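Local coordinates for protein nicotinamide riboside transporter PnuC (Neisseria mucosa ATCC 25996, PDB 4QTN) that probably carries nicotinamide riboside across the bacterial inner membrane, working as a homotrimeric helical membrane protein that holds this vitamin B3 form in a pocket within each subunit, at residues Arg177-Trp182 with Asn227-Val232; Trp41-Ala46 with Leu208-Met213. One frame throughout, in Å; residues are numbered along the deposited sequence.

Contact 1. Residues Arg177-Trp182 with Asn227-Val232; sequences RYREQW and NWTKLV. With NNR (Nicotinamide riboside), chain I.
Trp182 turns its CG away from its own carbonyl carbon (chi1 -59°), which sends the pyrrole edge of its indole against Trp228. Gln181 holds its CG between the backbone N and the carbonyl carbon (chi1 57°), and its extended chain then carries the amide onto the same ring. The result is a T-shaped tryptophan pair between the start of helix 181-198 and the cytoplasmic end of helix 208-234. The edge of Trp182 meets the face of Trp228, with the planes at 63° and the five-membered ring centroids 4.5 Å apart. Trp182 NE1 lies over that face, 3.1 Å from Trp228 CG. Gln181 NE2 covers the six-membered part of the same face, 3.3 Å from Trp228 CH2, its amide standing steeply to the ring. The indole is thus sandwiched between Trp182 and Gln181 on one face and Leu231 CD2 on the other, and Val57 O accepts a hydrogen bond from its NE1. Gln181 OE1 accepts one from Trp185 NE1.

The turn before helix 181-198 packs against the six-membered part of Trp228. A Schellman motif at Arg177 ends the preceding helix, and a type I beta turn follows from Tyr178 to Gln181. Arg177 O meets the ring edge at Trp228 CZ3. The Arg179 side chain crosses Val232 at about a right angle, CB 3.8 Å from Val232 CG2. Its CD packs against Thr229 OG1, which is hydrogen-bonded to Tyr225 O. Arg179 NH1 is 3.1 Å from Glu180 OE2, a salt bridge of charge alone, because the oxygen is well out of the guanidinium plane. Trp182 belongs to the nicotinamide riboside pocket. Its benzenoid end reaches the nicotinamide (pyridinium) ring, with Trp182 CZ3 3.7 Å from C4 of nicotinamide riboside.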
loop_
_atom_site.group_PDB
_atom_site.type_symbol
_atom_site.label_atom_id
_atom_site.label_comp_id
_atom_site.label_asym_id
_atom_site.label_seq_id
_atom_site.Cartn_x
_atom_site.Cartn_y
_atom_site.Cartn_z
ATOM N N ARG C 177 -3.505 20.017 17.034
ATOM C CA ARG C 177 -4.115 20.456 15.748
ATOM C C ARG C 177 -3.146 20.617 14.546
ATOM O O ARG C 177 -3.386 21.435 13.666
ATOM C CB ARG C 177 -4.923 21.738 15.947
ATOM C CG ARG C 177 -6.199 21.541 16.729
ATOM C CD ARG C 177 -6.460 22.684 17.696
ATOM N NE ARG C 177 -6.246 23.984 17.076
ATOM C CZ ARG C 177 -5.462 24.931 17.576
ATOM N NH1 ARG C 177 -4.832 24.738 18.741
ATOM N NH2 ARG C 177 -5.319 26.080 16.921
ATOM N N TYR C 178 -2.074 19.832 14.503
ATOM C CA TYR C 178 -1.096 19.958 13.414
ATOM C C TYR C 178 -1.296 18.910 12.343
ATOM O O TYR C 178 -1.536 17.743 12.638
ATOM C CB TYR C 178 0.342 19.916 13.950
ATOM C CG TYR C 178 0.742 21.193 14.663
ATOM C CD1 TYR C 178 1.021 22.366 13.942
ATOM C CD2 TYR C 178 0.800 21.247 16.046
ATOM C CE1 TYR C 178 1.368 23.539 14.588
ATOM C CE2 TYR C 178 1.140 22.418 16.705
ATOM C CZ TYR C 178 1.427 23.562 15.973
ATOM O OH TYR C 178 1.759 24.726 16.632
ATOM N N ARG C 179 -1.191 19.327 11.091
ATOM C CA ARG C 179 -1.388 18.416 9.974
ATOM C C ARG C 179 -0.270 17.372 9.827
ATOM O O ARG C 179 -0.457 16.374 9.180
ATOM C CB ARG C 179 -1.546 19.184 8.679
ATOM C CG ARG C 179 -0.900 18.487 7.510
ATOM C CD ARG C 179 -1.313 19.109 6.210
ATOM N NE ARG C 179 -0.615 20.358 5.964
ATOM C CZ ARG C 179 0.666 20.443 5.631
ATOM N NH1 ARG C 179 1.412 19.340 5.521
ATOM N NH2 ARG C 179 1.211 21.634 5.418
ATOM N N GLU C 180 0.894 17.612 10.409
ATOM C CA GLU C 180 2.019 16.680 10.209
ATOM C C GLU C 180 1.836 15.361 10.970
ATOM O O GLU C 180 2.600 14.413 10.781
ATOM C CB GLU C 180 3.360 17.345 10.548
ATOM C CG GLU C 180 3.847 18.330 9.476
ATOM C CD GLU C 180 2.918 19.532 9.300
ATOM O OE1 GLU C 180 2.238 19.899 10.283
ATOM O OE2 GLU C 180 2.871 20.108 8.182
ATOM N N GLN C 181 0.803 15.308 11.812
ATOM C CA GLN C 181 0.473 14.108 12.556
ATOM C C GLN C 181 0.266 12.926 11.596
ATOM O O GLN C 181 0.775 11.837 11.829
ATOM C CB GLN C 181 -0.785 14.341 13.389
ATOM C CG GLN C 181 -1.994 14.771 12.554
ATOM C CD GLN C 181 -3.311 14.539 13.258
ATOM O OE1 GLN C 181 -3.607 13.425 13.691
ATOM N NE2 GLN C 181 -4.111 15.592 13.381
ATOM N N TRP C 182 -0.448 13.172 10.494
ATOM C CA TRP C 182 -0.713 12.139 9.484
ATOM C C TRP C 182 0.513 11.471 8.851
ATOM O O TRP C 182 0.467 10.293 8.519
ATOM C CB TRP C 182 -1.669 12.653 8.411
ATOM C CG TRP C 182 -2.966 13.082 8.988
ATOM C CD1 TRP C 182 -3.369 14.353 9.206
ATOM C CD2 TRP C 182 -4.017 12.236 9.490
ATOM N NE1 TRP C 182 -4.614 14.368 9.777
ATOM C CE2 TRP C 182 -5.035 13.078 9.964
ATOM C CE3 TRP C 182 -4.202 10.852 9.561
ATOM C CZ2 TRP C 182 -6.221 12.587 10.519
ATOM C CZ3 TRP C 182 -5.378 10.368 10.113
ATOM C CH2 TRP C 182 -6.363 11.235 10.596
ATOM N N ASN C 227 -7.044 15.387 3.532
ATOM C CA ASN C 227 -8.128 16.257 4.006
ATOM C C ASN C 227 -7.676 17.324 4.943
ATOM O O ASN C 227 -8.135 18.469 4.853
ATOM C CB ASN C 227 -9.205 15.456 4.703
ATOM C CG ASN C 227 -10.501 16.238 4.852
ATOM O OD1 ASN C 227 -11.167 16.565 3.850
ATOM N ND2 ASN C 227 -10.875 16.543 6.099
ATOM N N TRP C 228 -6.839 16.941 5.906
ATOM C CA TRP C 228 -6.186 17.912 6.786
ATOM C C TRP C 228 -5.355 18.963 6.042
ATOM O O TRP C 228 -5.282 20.107 6.478
ATOM C CB TRP C 228 -5.367 17.218 7.872
ATOM C CG TRP C 228 -6.159 16.986 9.053
ATOM C CD1 TRP C 228 -7.294 16.254 9.132
ATOM C CD2 TRP C 228 -5.937 17.530 10.355
ATOM N NE1 TRP C 228 -7.803 16.290 10.410
ATOM C CE2 TRP C 228 -6.986 17.067 11.184
ATOM C CE3 TRP C 228 -4.947 18.344 10.912
ATOM C CZ2 TRP C 228 -7.073 17.397 12.539
ATOM C CZ3 TRP C 228 -5.042 18.682 12.266
ATOM C CH2 TRP C 228 -6.096 18.209 13.057
ATOM N N THR C 229 -4.767 18.606 4.904
ATOM C CA THR C 229 -4.202 19.638 4.053
ATOM C C THR C 229 -5.262 20.644 3.593
ATOM O O THR C 229 -5.098 21.854 3.785
ATOM C CB THR C 229 -3.425 19.076 2.868
ATOM O OG1 THR C 229 -2.266 18.422 3.358
ATOM C CG2 THR C 229 -2.975 20.192 1.963
ATOM N N LYS C 230 -6.352 20.146 3.006
ATOM C CA LYS C 230 -7.461 21.018 2.590
ATOM C C LYS C 230 -7.901 21.918 3.760
ATOM O O LYS C 230 -8.263 23.083 3.565
ATOM C CB LYS C 230 -8.645 20.192 2.033
ATOM C CG LYS C 230 -8.389 19.603 0.635
ATOM C CD LYS C 230 -9.049 18.218 0.438
ATOM C CE LYS C 230 -10.435 18.297 -0.212
ATOM N NZ LYS C 230 -10.437 17.923 -1.661
ATOM N N LEU C 231 -7.789 21.382 4.966
ATOM C CA LEU C 231 -8.250 22.029 6.174
ATOM C C LEU C 231 -7.286 23.144 6.569
ATOM O O LEU C 231 -7.699 24.252 6.909
ATOM C CB LEU C 231 -8.287 20.985 7.278
ATOM C CG LEU C 231 -9.415 20.718 8.269
ATOM C CD1 LEU C 231 -10.804 20.980 7.716
ATOM C CD2 LEU C 231 -9.267 19.268 8.693
ATOM N N VAL C 232 -5.994 22.839 6.540
ATOM C CA VAL C 232 -4.964 23.825 6.862
ATOM C C VAL C 232 -5.062 25.055 5.959
ATOM O O VAL C 232 -4.806 26.155 6.401
ATOM C CB VAL C 232 -3.532 23.214 6.794
ATOM C CG1 VAL C 232 -2.501 24.268 6.427
ATOM C CG2 VAL C 232 -3.169 22.555 8.118
HETATM O O2R NNR I . -7.684 9.705 18.723
HETATM C C2R NNR I . -7.075 8.437 18.115
HETATM C C3R NNR I . -7.099 7.301 19.145
HETATM O O3R NNR I . -7.046 7.827 20.395
HETATM C C4R NNR I . -5.837 6.506 18.888
HETATM C C5R NNR I . -6.084 5.276 17.918
HETATM O O5R NNR I . -4.786 4.800 17.427
HETATM O O4R NNR I . -4.998 7.350 18.356
HETATM C C1R NNR I . -5.829 8.605 17.791
HETATM N N1 NNR I . -5.648 8.708 16.330
HETATM C C2 NNR I . -5.135 7.633 15.588
HETATM C C6 NNR I . -5.991 9.869 15.679
HETATM C C5 NNR I . -5.831 9.961 14.274
HETATM C C4 NNR I . -5.311 8.906 13.556
HETATM C C3 NNR I . -4.978 7.746 14.188
HETATM C C7 NNR I . -4.448 6.591 13.355
HETATM O O7 NNR I . -3.763 5.746 13.850
HETATM N N7 NNR I . -4.789 6.510 11.961
#

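Contact 2. Residues Trp41-Ala46 with Leu208-Met213; sequences WLASVA and LPLLLM
This is close, nearly parallel packing of two transmembrane helices, between the first turns of helix 41-59 and helix 208-234 in the helical bundle of one subunit, probably at the periplasmic side. The axes of segments 41-46 and 208-213 approach to 8.3 Å, their N-to-C directions 20° apart. The small side chains of Ala43, Ser44 and Ala46 are consistent with this spacing. Ser44 and Pro209 bring their backbones nearest, with CA atoms 5.3 Å apart. All six touching residues are buried.

Ala43 is at its middle. Its CB faces the other helix and meets two successive residues, Leu210 CG at 3.8 Å and Pro209 CB at 4.1 Å. Leu210 sets its CG beside the backbone N, anti to the carbonyl carbon (chi1 -62°), bringing its branch in between Ala43 and Ala46. One methyl, CD2, packs 3.9 Å from Ala46 CB and also lies by Ala43 O. Tyr75 and Val78 of helix 64-80 and Trp196 of helix 181-198 also touch this leucine. Ser44 sets its hydroxyl against the proline ring, OG 3.4 Å from Pro209 CG. One turn on, selenomethionine Met213 bends at chi3 and places its SE 3.7 Å from Ala46 O.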
loop_
_atom_site.group_PDB
_atom_site.type_symbol
_atom_site.label_atom_id
_atom_site.label_comp_id
_atom_site.label_asym_id
_atom_site.label_seq_id
_atom_site.Cartn_x
_atom_site.Cartn_y
_atom_site.Cartn_z
ATOM N N TRP C 41 -16.861 -10.480 20.348
ATOM C CA TRP C 41 -17.683 -9.293 20.177
ATOM C C TRP C 41 -16.919 -8.045 20.607
ATOM O O TRP C 41 -17.208 -6.946 20.143
ATOM C CB TRP C 41 -18.965 -9.425 21.001
ATOM C CG TRP C 41 -18.724 -9.349 22.493
ATOM C CD1 TRP C 41 -18.226 -10.340 23.299
ATOM C CD2 TRP C 41 -18.942 -8.217 23.340
ATOM N NE1 TRP C 41 -18.129 -9.893 24.597
ATOM C CE2 TRP C 41 -18.567 -8.595 24.653
ATOM C CE3 TRP C 41 -19.424 -6.922 23.123
ATOM C CZ2 TRP C 41 -18.661 -7.721 25.745
ATOM C CZ3 TRP C 41 -19.519 -6.053 24.214
ATOM C CH2 TRP C 41 -19.137 -6.461 25.506
ATOM N N LEU C 42 -15.940 -8.228 21.496
ATOM C CA LEU C 42 -15.199 -7.110 22.077
ATOM C C LEU C 42 -14.394 -6.396 21.028
ATOM O O LEU C 42 -14.621 -5.215 20.766
ATOM C CB LEU C 42 -14.270 -7.581 23.203
ATOM C CG LEU C 42 -14.646 -7.302 24.663
ATOM C CD1 LEU C 42 -13.380 -7.088 25.467
ATOM C CD2 LEU C 42 -15.571 -6.103 24.809
ATOM N N ALA C 43 -13.450 -7.122 20.429
ATOM C CA ALA C 43 -12.581 -6.574 19.397
ATOM C C ALA C 43 -13.378 -6.009 18.216
ATOM O O ALA C 43 -12.942 -5.057 17.557
ATOM C CB ALA C 43 -11.587 -7.626 18.924
ATOM N N SER C 44 -14.555 -6.571 17.963
ATOM C CA SER C 44 -15.390 -6.048 16.895
ATOM C C SER C 44 -16.073 -4.731 17.241
ATOM O O SER C 44 -16.158 -3.854 16.397
ATOM C CB SER C 44 -16.362 -7.085 16.378
ATOM O OG SER C 44 -15.765 -7.783 15.309
ATOM N N VAL C 45 -16.506 -4.575 18.496
ATOM C CA VAL C 45 -16.890 -3.247 19.008
ATOM C C VAL C 45 -15.671 -2.318 18.968
ATOM O O VAL C 45 -15.775 -1.162 18.574
ATOM C CB VAL C 45 -17.453 -3.304 20.455
ATOM C CG1 VAL C 45 -17.559 -1.915 21.035
ATOM C CG2 VAL C 45 -18.812 -3.949 20.469
ATOM N N ALA C 46 -14.511 -2.849 19.352
ATOM C CA ALA C 46 -13.289 -2.061 19.395
ATOM C C ALA C 46 -12.895 -1.553 18.010
ATOM O O ALA C 46 -12.268 -0.515 17.895
ATOM C CB ALA C 46 -12.149 -2.852 20.033
ATOM N N LEU C 208 -8.830 -10.955 14.085
ATOM C CA LEU C 208 -9.119 -10.392 12.777
ATOM C C LEU C 208 -9.787 -9.015 12.803
ATOM O O LEU C 208 -9.431 -8.162 12.003
ATOM C CB LEU C 208 -9.915 -11.355 11.914
ATOM C CG LEU C 208 -9.436 -11.339 10.469
ATOM C CD1 LEU C 208 -8.181 -12.199 10.316
ATOM C CD2 LEU C 208 -10.534 -11.801 9.524
ATOM N N PRO C 209 -10.743 -8.781 13.739
ATOM C CA PRO C 209 -11.375 -7.464 13.704
ATOM C C PRO C 209 -10.366 -6.314 13.854
ATOM O O PRO C 209 -10.537 -5.260 13.234
ATOM C CB PRO C 209 -12.335 -7.497 14.896
ATOM C CG PRO C 209 -12.589 -8.939 15.148
ATOM C CD PRO C 209 -11.313 -9.639 14.798
ATOM N N LEU C 210 -9.314 -6.522 14.641
ATOM C CA LEU C 210 -8.370 -5.439 14.916
ATOM C C LEU C 210 -7.197 -5.367 13.929
ATOM O O LEU C 210 -6.736 -4.272 13.592
ATOM C CB LEU C 210 -7.884 -5.475 16.369
ATOM C CG LEU C 210 -8.963 -5.290 17.447
ATOM C CD1 LEU C 210 -8.337 -5.070 18.814
ATOM C CD2 LEU C 210 -9.907 -4.146 17.101
ATOM N N LEU C 211 -6.726 -6.523 13.458
ATOM C CA LEU C 211 -5.782 -6.549 12.350
ATOM C C LEU C 211 -6.421 -5.918 11.127
ATOM O O LEU C 211 -5.785 -5.128 10.429
ATOM C CB LEU C 211 -5.329 -7.977 12.036
ATOM C CG LEU C 211 -4.477 -8.183 10.770
ATOM C CD1 LEU C 211 -3.338 -7.165 10.658
ATOM C CD2 LEU C 211 -3.936 -9.599 10.730
ATOM N N LEU C 212 -7.688 -6.250 10.871
ATOM C CA LEU C 212 -8.411 -5.618 9.774
ATOM C C LEU C 212 -8.607 -4.141 10.033
ATOM O O LEU C 212 -8.467 -3.323 9.124
ATOM C CB LEU C 212 -9.754 -6.297 9.503
ATOM C CG LEU C 212 -9.847 -7.067 8.177
ATOM C CD1 LEU C 212 -11.297 -7.290 7.814
ATOM C CD2 LEU C 212 -9.139 -6.353 7.037
HETATM N N MSE C 213 -8.901 -3.798 11.284
HETATM C CA MSE C 213 -9.047 -2.409 11.665
HETATM C C MSE C 213 -7.828 -1.594 11.275
HETATM O O MSE C 213 -7.966 -0.525 10.683
HETATM C CB MSE C 213 -9.296 -2.280 13.145
HETATM C CG MSE C 213 -9.391 -0.809 13.468
HETATM SE SE MSE C 213 -9.539 -0.602 15.394
HETATM C CE MSE C 213 -7.678 -1.044 15.841
#

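Helix 208-234 is common to both contacts. Contact 2 uses its first turns and contact 1 its cytoplasmic end, so the two lie on opposite sides of the chain's centre, with centres 27 Å apart. Their nearest atoms are about 11 Å apart and they do not touch. The nicotinamide riboside pocket lies between the two contacts. Contact 1 reaches it directly through Trp182, and Gln181 is hydrogen-bonded to the binding residue Trp185. Contact 2 stands further off: by nearest atoms, the side chain of Met213 is about 7 Å from the ligand and about 4 Å from that of the binding residue Tyr217. Contact 1 thus forms part of the pocket wall, while contact 2 packs helices beyond it.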